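Local coordinates for taurocyamine kinase (Schistosoma mansoni, PDB 4WOE), which reversibly transfers a phosphate group between ATP and the guanidino compound taurocyamine, with magnesium as cofactor, at residues R484-R489 with G636-A641. The protein carries 4 engineered substitutions. Sequence-based numbering, arbitrary orientation.
Sequences RVRVGR and GTSMRA. With ADP (adenosine-5'-diphosphate), chain D.
R486 and R640 pair their backbones in both directions, R486 N to R640 O at 3.0 Å and R640 N to R486 O at 2.9 Å, both nearly straight (N-H...O 166° for the second), which identifies an antiparallel hydrogen-bonded pair. Their side chains leave on the same face of the sheet, the one on which the ADP phosphates lie. In R486, CG sits between the backbone N and the carbonyl carbon (chi1 73°) and the chain bends at chi2. This folds the guanidinium back over R640, whose CB lies 3.7 Å from R486 NE, above the rim of the flat group. The R486 edge is then turned to the terminal phosphate: NE and NH2 both donate to O3B of ADP, NE at 2.9 Å. R640 runs extended until chi3, where it bends so that NE reaches the same O3B and NH2 donates to the bridging O3A at 2.7 Å. The two guanidinium planes stand 66° apart, and three N-H groups converge on one oxygen. R484, extended from CG to NE, lays its CD against the face of the adenine, over C5 and C4, and sends NH2 to O1B at 3.0 Å; a water joins its NH1 to R640 O. D684 holds R640 NH1 in a salt bridge, and N634 accepts from R486 NH2, second partners that would restrict both groups.

On the opposite face V485 CG1 meets M639 CG at 3.7 Å, and V487 CG1 packs on M639 CB, beside helix 599-614. Just before M639, S638 OG accepts from G488 N at 2.9 Å. These neighbouring central strands of the antiparallel sheet carry the arginine cluster that binds nucleotide phosphates in the catalytic domain of phosphagen kinases.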
loop_
_atom_site.group_PDB
_atom_site.type_symbol
_atom_site.label_atom_id
_atom_site.label_comp_id
_atom_site.label_asym_id
_atom_site.label_seq_id
_atom_site.Cartn_x
_atom_site.Cartn_y
_atom_site.Cartn_z
ATOM N N ARG A 484 7.210 -31.211 3.760
ATOM C CA ARG A 484 7.119 -30.458 2.525
ATOM C C ARG A 484 8.502 -30.323 1.886
ATOM O O ARG A 484 9.493 -30.158 2.594
ATOM C CB ARG A 484 6.514 -29.087 2.817
ATOM C CG ARG A 484 6.385 -28.127 1.646
ATOM C CD ARG A 484 5.677 -26.871 2.153
ATOM N NE ARG A 484 5.360 -25.875 1.138
ATOM C CZ ARG A 484 6.197 -24.920 0.744
ATOM N NH1 ARG A 484 7.413 -24.857 1.267
ATOM N NH2 ARG A 484 5.821 -24.032 -0.176
ATOM N N VAL A 485 8.574 -30.419 0.559
ATOM C CA VAL A 485 9.798 -30.069 -0.162
ATOM C C VAL A 485 9.451 -29.289 -1.441
ATOM O O VAL A 485 8.584 -29.709 -2.213
ATOM C CB VAL A 485 10.645 -31.308 -0.549
ATOM C CG1 VAL A 485 12.045 -30.862 -1.009
ATOM C CG2 VAL A 485 10.752 -32.302 0.602
ATOM N N ARG A 486 10.129 -28.163 -1.660
ATOM C CA ARG A 486 9.877 -27.325 -2.826
ATOM C C ARG A 486 11.158 -26.952 -3.553
ATOM O O ARG A 486 12.237 -26.990 -2.970
ATOM C CB ARG A 486 9.138 -26.042 -2.426
ATOM C CG ARG A 486 9.985 -25.022 -1.686
ATOM C CD ARG A 486 10.745 -24.019 -2.593
ATOM N NE ARG A 486 11.303 -22.942 -1.779
ATOM C CZ ARG A 486 12.471 -22.336 -1.982
ATOM N NH1 ARG A 486 13.270 -22.672 -2.998
ATOM N NH2 ARG A 486 12.838 -21.375 -1.147
ATOM N N VAL A 487 11.019 -26.565 -4.816
ATOM C CA VAL A 487 12.108 -25.969 -5.571
ATOM C C VAL A 487 11.577 -24.829 -6.411
ATOM O O VAL A 487 10.408 -24.842 -6.813
ATOM C CB VAL A 487 12.833 -26.974 -6.534
ATOM C CG1 VAL A 487 13.509 -28.129 -5.756
ATOM C CG2 VAL A 487 11.895 -27.467 -7.657
ATOM N N GLY A 488 12.440 -23.853 -6.682
ATOM C CA GLY A 488 12.123 -22.791 -7.615
ATOM C C GLY A 488 12.701 -23.139 -8.968
ATOM O O GLY A 488 13.648 -23.908 -9.053
ATOM N N ARG A 489 12.101 -22.618 -10.030
ATOM C CA ARG A 489 12.680 -22.733 -11.352
ATOM C C ARG A 489 12.399 -21.445 -12.133
ATOM O O ARG A 489 11.426 -20.727 -11.864
ATOM C CB ARG A 489 12.134 -23.946 -12.103
ATOM C CG ARG A 489 12.550 -25.315 -11.565
ATOM C CD ARG A 489 14.050 -25.561 -11.779
ATOM N NE ARG A 489 14.459 -26.932 -11.456
ATOM C CZ ARG A 489 14.928 -27.345 -10.275
ATOM N NH1 ARG A 489 15.043 -26.509 -9.251
ATOM N NH2 ARG A 489 15.292 -28.609 -10.127
ATOM N N GLY A 636 21.200 -22.946 -6.984
ATOM C CA GLY A 636 21.730 -24.290 -6.823
ATOM C C GLY A 636 20.718 -25.397 -7.064
ATOM O O GLY A 636 20.267 -25.604 -8.197
ATOM N N THR A 637 20.397 -26.124 -5.993
ATOM C CA THR A 637 19.294 -27.078 -5.972
ATOM C C THR A 637 17.969 -26.315 -5.965
ATOM O O THR A 637 16.940 -26.817 -6.427
ATOM C CB THR A 637 19.335 -27.995 -4.716
ATOM O OG1 THR A 637 19.207 -27.190 -3.536
ATOM C CG2 THR A 637 20.631 -28.802 -4.653
ATOM N N SER A 638 18.014 -25.094 -5.425
ATOM C CA SER A 638 16.821 -24.279 -5.227
ATOM C C SER A 638 15.832 -25.036 -4.339
ATOM O O SER A 638 14.621 -24.825 -4.392
ATOM C CB SER A 638 16.187 -23.916 -6.573
ATOM O OG SER A 638 15.186 -22.935 -6.403
ATOM N N MET A 639 16.365 -25.926 -3.516
ATOM C CA MET A 639 15.523 -26.844 -2.793
ATOM C C MET A 639 15.411 -26.440 -1.336
ATOM O O MET A 639 16.397 -26.135 -0.693
ATOM C CB MET A 639 16.056 -28.273 -2.923
ATOM C CG MET A 639 15.150 -29.313 -2.283
ATOM S SD MET A 639 15.640 -31.038 -2.529
ATOM C CE MET A 639 14.966 -31.399 -4.149
ATOM N N ARG A 640 14.182 -26.421 -0.840
ATOM C CA ARG A 640 13.919 -26.200 0.567
ATOM C C ARG A 640 13.074 -27.350 1.073
ATOM O O ARG A 640 11.915 -27.488 0.691
ATOM C CB ARG A 640 13.221 -24.855 0.793
ATOM C CG ARG A 640 13.258 -24.371 2.234
ATOM C CD ARG A 640 12.919 -22.873 2.357
ATOM N NE ARG A 640 11.478 -22.612 2.390
ATOM C CZ ARG A 640 10.702 -22.776 3.467
ATOM N NH1 ARG A 640 11.226 -23.205 4.616
ATOM N NH2 ARG A 640 9.397 -22.515 3.396
ATOM N N ALA A 641 13.685 -28.205 1.885
ATOM C CA ALA A 641 12.975 -29.270 2.587
ATOM C C ALA A 641 12.633 -28.800 3.990
ATOM O O ALA A 641 13.441 -28.146 4.661
ATOM C CB ALA A 641 13.810 -30.543 2.644
HETATM P PB ADP D . 8.731 -20.767 0.126
HETATM O O1B ADP D . 7.828 -21.845 -0.429
HETATM O O2B ADP D . 8.507 -19.411 -0.523
HETATM O O3B ADP D . 10.191 -21.148 0.221
HETATM P PA ADP D . 7.605 -19.395 2.415
HETATM O O1A ADP D . 8.200 -19.385 3.811
HETATM O O2A ADP D . 7.755 -18.212 1.489
HETATM O O3A ADP D . 8.245 -20.704 1.682
HETATM O "O5'" ADP D . 6.012 -19.672 2.542
HETATM C "C5'" ADP D . 5.335 -20.550 1.645
HETATM C "C4'" ADP D . 4.177 -21.269 2.330
HETATM O "O4'" ADP D . 4.526 -22.636 2.553
HETATM C "C3'" ADP D . 3.818 -20.677 3.689
HETATM O "O3'" ADP D . 2.392 -20.684 3.823
HETATM C "C2'" ADP D . 4.376 -21.659 4.691
HETATM O "O2'" ADP D . 3.592 -21.661 5.884
HETATM C "C1'" ADP D . 4.226 -22.959 3.916
HETATM N N9 ADP D . 5.080 -24.055 4.437
HETATM C C8 ADP D . 6.426 -24.097 4.468
HETATM N N7 ADP D . 6.854 -25.263 5.013
HETATM C C5 ADP D . 5.764 -25.991 5.348
HETATM C C6 ADP D . 5.491 -27.314 5.959
HETATM N N6 ADP D . 6.495 -28.135 6.350
HETATM N N1 ADP D . 4.195 -27.679 6.121
HETATM C C2 ADP D . 3.182 -26.880 5.741
HETATM N N3 ADP D . 3.360 -25.673 5.175
HETATM C C4 ADP D . 4.601 -25.183 4.960
HETATM O O HOH W 1 9.322 -26.702 2.032
HETATM O O HOH W 2 16.765 -29.143 -7.861
#